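Local coordinates for heme-binding protein A / AI-2 binding protein A (Helicobacter pylori SS1, PDB 6OFQ) that binds peptides such as STSA and, as a periplasmic substrate-binding protein, probably delivers them to an ABC transporter, at residues V49-S54 / Y407-Y412; I432-N437 / K478-L483. All blocks are in the same frame, centred on the assembly; numbering follows the deposited sequence.

Contact 1 of 2, residues V49-S54 / Y407-Y412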
ATOM      1  N   VAL A  49     -10.383  -0.615  -0.808  1.00  4.07           N
ATOM      2  CA  VAL A  49      -9.271  -0.874  -1.744  1.00  4.19           C
ATOM      3  C   VAL A  49      -7.998  -1.071  -0.924  1.00  3.56           C
ATOM      4  O   VAL A  49      -7.992  -0.764   0.262  1.00  3.81           O
ATOM      5  CB  VAL A  49      -9.194   0.249  -2.788  1.00  4.65           C
ATOM      6  CG1 VAL A  49     -10.352   0.200  -3.776  1.00  5.65           C
ATOM      7  CG2 VAL A  49      -9.094   1.591  -2.147  1.00  4.73           C
ATOM      8  N   THR A  50      -6.930  -1.496  -1.625  1.00  3.90           N
ATOM      9  CA  THR A  50      -5.672  -1.735  -0.897  1.00  4.20           C
ATOM     10  C   THR A  50      -4.447  -1.129  -1.546  1.00  4.42           C
ATOM     11  O   THR A  50      -3.339  -1.318  -1.037  1.00  4.32           O
ATOM     12  CB  THR A  50      -5.413  -3.261  -0.781  1.00  4.89           C
ATOM     13  OG1 THR A  50      -5.215  -3.760  -2.098  1.00  6.72           O
ATOM     14  CG2 THR A  50      -6.540  -4.025  -0.064  1.00  5.11           C
ATOM     15  N   ASP A  51      -4.609  -0.406  -2.651  1.00  4.10           N
ATOM     16  CA  ASP A  51      -3.507  -0.093  -3.572  1.00  4.13           C
ATOM     17  C   ASP A  51      -3.131   1.381  -3.484  1.00  4.16           C
ATOM     18  O   ASP A  51      -3.933   2.293  -3.326  1.00  4.32           O
ATOM     19  CB  ASP A  51      -3.854  -0.526  -4.991  1.00  4.66           C
ATOM     20  CG  ASP A  51      -4.904   0.365  -5.626  1.00  4.70           C
ATOM     21  OD1 ASP A  51      -6.078   0.283  -5.133  1.00  4.76           O
ATOM     22  OD2 ASP A  51      -4.560   1.092  -6.583  1.00  5.74           O
ATOM     23  N   GLY A  52      -1.818   1.582  -3.677  1.00  4.29           N
ATOM     24  CA  GLY A  52      -1.267   2.928  -3.665  1.00  3.95           C
ATOM     25  C   GLY A  52      -1.905   3.859  -4.670  1.00  3.84           C
ATOM     26  O   GLY A  52      -2.014   5.039  -4.375  1.00  4.46           O
ATOM     27  N   GLU A  53      -2.201   3.364  -5.878  1.00  4.06           N
ATOM     28  CA  GLU A  53      -2.819   4.273  -6.832  1.00  4.26           C
ATOM     29  C   GLU A  53      -4.120   4.866  -6.349  1.00  4.27           C
ATOM     30  O   GLU A  53      -4.379   6.062  -6.496  1.00  4.31           O
ATOM     31  CB  GLU A  53      -2.970   3.605  -8.210  1.00  4.43           C
ATOM     32  CG  GLU A  53      -1.688   3.226  -8.951  1.00  4.58           C
ATOM     33  CD  GLU A  53      -0.854   4.372  -9.469  1.00  5.31           C
ATOM     34  OE1 GLU A  53      -0.972   5.523  -9.049  1.00  5.17           O
ATOM     35  OE2 GLU A  53      -0.045   4.109 -10.408  1.00  7.24           O
ATOM     36  N   SER A  54      -4.966   4.052  -5.740  1.00  3.80           N
ATOM     37  CA  SER A  54      -6.189   4.560  -5.129  1.00  3.92           C
ATOM     38  C   SER A  54      -5.886   5.582  -4.016  1.00  3.66           C
ATOM     39  O   SER A  54      -6.587   6.595  -3.889  1.00  5.15           O
ATOM     40  CB  SER A  54      -7.042   3.465  -4.541  1.00  3.89           C
ATOM     41  OG  SER A  54      -7.482   2.504  -5.524  1.00  4.23           O
ATOM     42  N   TYR A 407      -3.072  -8.175 -17.498  1.00  7.68           N
ATOM     43  CA  TYR A 407      -4.332  -7.594 -17.066  1.00  8.56           C
ATOM     44  C   TYR A 407      -4.114  -6.128 -16.697  1.00  8.15           C
ATOM     45  O   TYR A 407      -3.052  -5.765 -16.178  1.00  8.99           O
ATOM     46  CB  TYR A 407      -4.846  -8.297 -15.801  1.00  8.70           C
ATOM     47  CG  TYR A 407      -5.184  -9.741 -16.062  1.00  8.49           C
ATOM     48  CD1 TYR A 407      -6.347 -10.065 -16.732  1.00  9.97           C
ATOM     49  CD2 TYR A 407      -4.253 -10.759 -15.848  1.00  9.88           C
ATOM     50  CE1 TYR A 407      -6.647 -11.365 -17.055  1.00 10.91           C
ATOM     51  CE2 TYR A 407      -4.541 -12.070 -16.169  1.00 10.14           C
ATOM     52  CZ  TYR A 407      -5.749 -12.363 -16.737  1.00 11.13           C
ATOM     53  OH  TYR A 407      -6.024 -13.675 -17.141  1.00 11.08           O
ATOM     54  N   GLU A 408      -5.128  -5.296 -16.936  1.00  8.89           N
ATOM     55  CA  GLU A 408      -5.069  -3.929 -16.425  1.00  8.89           C
ATOM     56  C   GLU A 408      -5.165  -3.995 -14.900  1.00  7.78           C
ATOM     57  O   GLU A 408      -5.578  -4.988 -14.310  1.00  7.81           O
ATOM     58  CB  GLU A 408      -6.335  -3.218 -16.929  1.00 11.83           C
ATOM     59  CG  GLU A 408      -6.426  -3.142 -18.457  1.00 14.19           C
ATOM     60  CD  GLU A 408      -5.333  -2.283 -19.041  1.00 17.44           C
ATOM     61  OE1 GLU A 408      -5.019  -1.234 -18.453  1.00 16.94           O
ATOM     62  OE2 GLU A 408      -4.757  -2.658 -20.087  1.00 24.25           O
ATOM     63  N   TRP A 409      -4.737  -2.919 -14.243  1.00  7.13           N
ATOM     64  CA  TRP A 409      -4.537  -2.931 -12.773  1.00  7.29           C
ATOM     65  C   TRP A 409      -5.774  -3.309 -11.965  1.00  7.87           C
ATOM     66  O   TRP A 409      -5.662  -4.145 -11.051  1.00  7.74           O
ATOM     67  CB  TRP A 409      -3.984  -1.586 -12.326  1.00  7.50           C
ATOM     68  CG  TRP A 409      -3.534  -1.376 -10.887  1.00  7.20           C
ATOM     69  CD1 TRP A 409      -3.934  -0.374 -10.038  1.00  7.88           C
ATOM     70  CD2 TRP A 409      -2.598  -2.189 -10.155  1.00  8.24           C
ATOM     71  NE1 TRP A 409      -3.253  -0.502  -8.863  1.00  7.88           N
ATOM     72  CE2 TRP A 409      -2.417  -1.578  -8.884  1.00  7.91           C
ATOM     73  CE3 TRP A 409      -1.892  -3.355 -10.464  1.00  8.62           C
ATOM     74  CZ2 TRP A 409      -1.626  -2.127  -7.901  1.00  8.70           C
ATOM     75  CZ3 TRP A 409      -1.082  -3.891  -9.501  1.00  8.52           C
ATOM     76  CH2 TRP A 409      -0.911  -3.239  -8.250  1.00  9.22           C
ATOM     77  N   GLY A 410      -6.921  -2.710 -12.285  1.00  8.12           N
ATOM     78  CA  GLY A 410      -8.070  -3.101 -11.454  1.00  7.87           C
ATOM     79  C   GLY A 410      -8.409  -4.574 -11.558  1.00  7.40           C
ATOM     80  O   GLY A 410      -8.688  -5.236 -10.567  1.00  8.81           O
ATOM     81  N   ALA A 411      -8.435  -5.107 -12.774  1.00  7.29           N
ATOM     82  CA  ALA A 411      -8.678  -6.525 -13.024  1.00  7.16           C
ATOM     83  C   ALA A 411      -7.613  -7.364 -12.356  1.00  6.94           C
ATOM     84  O   ALA A 411      -7.912  -8.437 -11.850  1.00  7.81           O
ATOM     85  CB  ALA A 411      -8.768  -6.868 -14.473  1.00  7.98           C
ATOM     86  N   TYR A 412      -6.371  -6.899 -12.411  1.00  6.46           N
ATOM     87  CA  TYR A 412      -5.270  -7.693 -11.860  1.00  6.34           C
ATOM     88  C   TYR A 412      -5.488  -7.834 -10.359  1.00  5.77           C
ATOM     89  O   TYR A 412      -5.289  -8.889  -9.774  1.00  5.65           O
ATOM     90  CB  TYR A 412      -3.972  -6.960 -12.171  1.00  6.54           C
ATOM     91  CG  TYR A 412      -2.716  -7.691 -11.769  1.00  7.08           C
ATOM     92  CD1 TYR A 412      -2.077  -8.489 -12.659  1.00  6.84           C
ATOM     93  CD2 TYR A 412      -2.113  -7.471 -10.536  1.00  7.49           C
ATOM     94  CE1 TYR A 412      -0.936  -9.182 -12.334  1.00  6.92           C
ATOM     95  CE2 TYR A 412      -0.937  -8.129 -10.210  1.00  7.16           C
ATOM     96  CZ  TYR A 412      -0.331  -8.944 -11.148  1.00  7.03           C
ATOM     97  OH  TYR A 412       0.867  -9.607 -10.934  1.00  8.59           O
TER
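D51 OD2 takes hydrogen bonds from two donors, the indole N-H of W409 and the backbone N-H of S54, which reach the oxygen from opposite faces of the carboxylate. W409 NE1 lies 3.1 Å from D51 OD2 with an N-H...O angle of 151°, and it comes from well above the carboxylate plane, while the oxygen itself sits near the plane of the indole at its edge. The two flat groups are turned 70° apart. On the other face, S54 N is 3.1 Å from D51 OD2, the capping bond of D51, which sits at the N-cap position of helix 52-61. The second oxygen is held as well: S54 OG donates a hydrogen bond to D51 OD1 at 2.7 Å, on the syn side. Three bonds thus fix the rotation of the carboxylate, and the helix N terminus would probably stabilise its negative charge. The side chain of W409 reaches across with CG anti to the backbone N (chi1 -173°), and the two side chains run alongside each other in opposite senses, with D51 CB 4.0 Å from W409 CZ2. E53 adds a lighter contact: its CG lies 4.0 Å from W409 NE1, oblique to the ring, and the bend at chi2 sends the carboxylate off to a salt bridge with R37. Helix 52-61 follows strand 32-37 of the five-stranded mixed sheet, which supplies R37, whereas W409 opens helix 409-417, straight after strand 400-407 of the seven-stranded sheet. These probably belong to the two lobes of a type II periplasmic binding protein, joined here at two helix N termini: W409 also packs on A39 and on T380 of strand 373-380, and D51 touches L413 of helix 409-417.

Contact 2 of 2, residues I432-N437 / K478-L483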
ATOM      1  N   ILE A 432       3.286   1.466   7.407  1.00  3.72           N
ATOM      2  CA  ILE A 432       3.866   1.803   8.716  1.00  4.22           C
ATOM      3  C   ILE A 432       5.251   1.163   8.711  1.00  4.37           C
ATOM      4  O   ILE A 432       5.456   0.162   8.041  1.00  3.76           O
ATOM      5  CB  ILE A 432       2.952   1.321   9.854  1.00  4.48           C
ATOM      6  CG1 ILE A 432       2.938  -0.191   9.984  1.00  4.86           C
ATOM      7  CG2 ILE A 432       1.586   1.981   9.724  1.00  4.69           C
ATOM      8  CD1 ILE A 432       2.200  -0.694  11.210  1.00  5.46           C
ATOM      9  N   ALA A 433       6.138   1.721   9.534  1.00  4.99           N
ATOM     10  CA  ALA A 433       7.480   1.131   9.628  1.00  5.61           C
ATOM     11  C   ALA A 433       7.511   0.061  10.719  1.00  6.03           C
ATOM     12  O   ALA A 433       8.016   0.267  11.823  1.00  8.25           O
ATOM     13  CB  ALA A 433       8.541   2.235   9.860  1.00  7.58           C
ATOM     14  N   ASP A 434       6.969  -1.131  10.419  1.00  4.98           N
ATOM     15  CA  ASP A 434       6.790  -2.160  11.428  1.00  4.84           C
ATOM     16  C   ASP A 434       6.725  -3.437  10.613  1.00  4.02           C
ATOM     17  O   ASP A 434       5.908  -3.588   9.700  1.00  3.60           O
ATOM     18  CB  ASP A 434       5.504  -1.953  12.223  1.00  5.28           C
ATOM     19  CG  ASP A 434       5.441  -2.841  13.452  1.00  6.15           C
ATOM     20  OD1 ASP A 434       5.378  -4.057  13.256  1.00  4.86           O
ATOM     21  OD2 ASP A 434       5.419  -2.265  14.577  1.00  7.79           O
ATOM     22  N   PRO A 435       7.513  -4.450  10.967  1.00  3.82           N
ATOM     23  CA  PRO A 435       7.414  -5.745  10.263  1.00  3.85           C
ATOM     24  C   PRO A 435       6.031  -6.346  10.187  1.00  3.89           C
ATOM     25  O   PRO A 435       5.750  -7.102   9.233  1.00  4.02           O
ATOM     26  CB  PRO A 435       8.427  -6.644  11.003  1.00  4.12           C
ATOM     27  CG  PRO A 435       9.417  -5.669  11.588  1.00  4.29           C
ATOM     28  CD  PRO A 435       8.575  -4.517  12.009  1.00  3.98           C
ATOM     29  N   ASP A 436       5.197  -6.064  11.163  1.00  3.51           N
ATOM     30  CA  ASP A 436       3.850  -6.627  11.134  1.00  3.54           C
ATOM     31  C   ASP A 436       3.085  -6.330   9.845  1.00  3.55           C
ATOM     32  O   ASP A 436       2.338  -7.174   9.319  1.00  3.51           O
ATOM     33  CB  ASP A 436       3.043  -6.117  12.332  1.00  3.92           C
ATOM     34  CG  ASP A 436       1.658  -6.738  12.441  1.00  4.10           C
ATOM     35  OD1 ASP A 436       0.731  -6.084  11.920  1.00  5.06           O
ATOM     36  OD2 ASP A 436       1.506  -7.759  13.084  1.00  4.23           O
ATOM     37  N   ASN A 437       3.321  -5.139   9.311  1.00  3.32           N
ATOM     38  CA  ASN A 437       2.591  -4.612   8.126  1.00  3.64           C
ATOM     39  C   ASN A 437       2.959  -5.423   6.870  1.00  4.11           C
ATOM     40  O   ASN A 437       2.223  -5.295   5.862  1.00  3.94           O
ATOM     41  CB  ASN A 437       2.882  -3.118   7.981  1.00  3.64           C
ATOM     42  CG  ASN A 437       2.242  -2.475   6.746  1.00  3.52           C
ATOM     43  OD1 ASN A 437       2.982  -2.047   5.837  1.00  3.76           O
ATOM     44  ND2 ASN A 437       0.943  -2.387   6.678  1.00  3.72           N
ATOM     45  N   LYS A 478      13.252  -4.845  20.978  1.00 12.30           N
ATOM     46  CA  LYS A 478      14.195  -5.942  20.944  1.00 12.66           C
ATOM     47  C   LYS A 478      13.561  -7.289  21.107  1.00 10.71           C
ATOM     48  O   LYS A 478      13.939  -8.210  20.374  1.00  9.53           O
ATOM     49  CB  LYS A 478      15.289  -5.775  22.023  1.00 16.98           C
ATOM     50  CG  LYS A 478      16.309  -4.718  21.643  1.00 26.05           C
ATOM     51  CD  LYS A 478      16.875  -4.725  20.224  1.00 35.78           C
ATOM     52  CE  LYS A 478      18.149  -5.550  20.038  1.00 42.65           C
ATOM     53  NZ  LYS A 478      18.801  -5.265  18.719  1.00 41.37           N
ATOM     54  N   GLU A 479      12.527  -7.355  21.964  1.00  9.06           N
ATOM     55  CA  GLU A 479      11.805  -8.623  22.101  1.00  9.53           C
ATOM     56  C   GLU A 479      11.064  -8.997  20.819  1.00  7.51           C
ATOM     57  O   GLU A 479      11.054 -10.146  20.414  1.00  8.31           O
ATOM     58  CB  GLU A 479      10.844  -8.728  23.292  1.00 11.81           C
ATOM     59  CG  GLU A 479      11.538  -8.514  24.625  1.00 15.86           C
ATOM     60  CD  GLU A 479      10.569  -8.494  25.795  1.00 21.04           C
ATOM     61  OE1 GLU A 479       9.435  -8.940  25.652  1.00 22.07           O
ATOM     62  OE2 GLU A 479      11.053  -8.111  26.890  1.00 30.00           O
ATOM     63  N   ARG A 480      10.397  -8.013  20.235  1.00  7.01           N
ATOM     64  CA  ARG A 480       9.718  -8.281  18.958  1.00  5.49           C
ATOM     65  C   ARG A 480      10.721  -8.641  17.865  1.00  5.90           C
ATOM     66  O   ARG A 480      10.444  -9.560  17.079  1.00  6.73           O
ATOM     67  CB  ARG A 480       8.947  -6.995  18.563  1.00  5.50           C
ATOM     68  CG  ARG A 480       7.794  -6.660  19.491  1.00  5.09           C
ATOM     69  CD  ARG A 480       7.070  -5.397  18.990  1.00  5.59           C
ATOM     70  NE  ARG A 480       6.268  -5.679  17.825  1.00  5.19           N
ATOM     71  CZ  ARG A 480       5.865  -4.818  16.889  1.00  5.24           C
ATOM     72  NH1 ARG A 480       6.094  -3.542  16.944  1.00  5.81           N
ATOM     73  NH2 ARG A 480       5.159  -5.305  15.885  1.00  5.36           N
ATOM     74  N   GLU A 481      11.853  -7.964  17.822  1.00  6.02           N
ATOM     75  CA  GLU A 481      12.884  -8.242  16.815  1.00  8.12           C
ATOM     76  C   GLU A 481      13.302  -9.707  16.906  1.00  7.18           C
ATOM     77  O   GLU A 481      13.424 -10.403  15.879  1.00  7.25           O
ATOM     78  CB  GLU A 481      14.103  -7.343  17.032  1.00 11.12           C
ATOM     79  CG  GLU A 481      15.201  -7.478  15.981  1.00 17.02           C
ATOM     80  CD  GLU A 481      16.082  -6.216  16.008  1.00 22.98           C
ATOM     81  OE1 GLU A 481      16.550  -5.914  17.126  1.00 33.24           O
ATOM     82  OE2 GLU A 481      16.103  -5.426  15.024  1.00 32.95           O
ATOM     83  N   ALA A 482      13.519 -10.222  18.122  1.00  7.04           N
ATOM     84  CA  ALA A 482      13.935 -11.623  18.214  1.00  7.41           C
ATOM     85  C   ALA A 482      12.968 -12.583  17.612  1.00  7.40           C
ATOM     86  O   ALA A 482      13.303 -13.520  16.881  1.00  8.44           O
ATOM     87  CB  ALA A 482      14.262 -11.978  19.672  1.00  8.93           C
ATOM     88  N   LEU A 483      11.681 -12.302  17.804  1.00  6.97           N
ATOM     89  CA  LEU A 483      10.616 -13.130  17.216  1.00  6.79           C
ATOM     90  C   LEU A 483      10.551 -12.960  15.691  1.00  5.69           C
ATOM     91  O   LEU A 483      10.382 -13.944  14.954  1.00  5.22           O
ATOM     92  CB  LEU A 483       9.271 -12.792  17.873  1.00  7.00           C
ATOM     93  CG  LEU A 483       9.171 -13.155  19.368  1.00  7.23           C
ATOM     94  CD1 LEU A 483       8.090 -12.322  20.081  1.00  6.58           C
ATOM     95  CD2 LEU A 483       8.818 -14.622  19.465  1.00  8.14           C
TER
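The backbone of 432-437 makes an inverse gamma turn centred on A433 and then swings into helix 436-443, while 478-483 is regular helix, part of 477-494. D434 and R480 join the two in a bidentate, end-on salt bridge, and the same aspartate caps the turn into the first helix. R480 NH1 meets D434 OD2 at 2.8 Å, nearly straight at 162° and in the guanidinium plane. The partner bond, R480 NH2 to D434 OD1 at 2.9 Å, is more bent at 140°; it uses the syn lone pair of OD1, which lies tilted from the guanidinium plane. The planes of the two groups are 33° apart, so the pairing is twisted rather than flat. D434 swings its carboxylate away from its own backbone N to get there, and R480 turns its guanidinium by a bend at chi3.

The guanidinium has further partners: A471 O takes a bond from NE, and Y484 OH is bonded to NH2, so this buried group is held at all three nitrogens. D436 brings only its CB near, 4.2 Å from R480 NH2, and sends its carboxylate to K472. Finally, D434 OD1 spends its anti lone pair on the cap, accepting from D436 N at 2.9 Å.

How the contacts relate
Following the chain from the N terminus, residues 49-54 come early, at the start of helix 52-61, and wait more than 350 residues for 407-412; contact 1 thus closes a very long loop that takes in 96 helical and 81 strand residues. Contact 2 opens later, at 432-437, just after strand 423-429, and closes over a short, largely helical excursion at 478-483. The two loops run in series, neither nested nor crossed. Contact 1 ties the N-terminal part to the region of strands 373-380 and 400-407, contact 2 joins helix 436-443 to helix 477-494, and their centres lie about 27 Å apart.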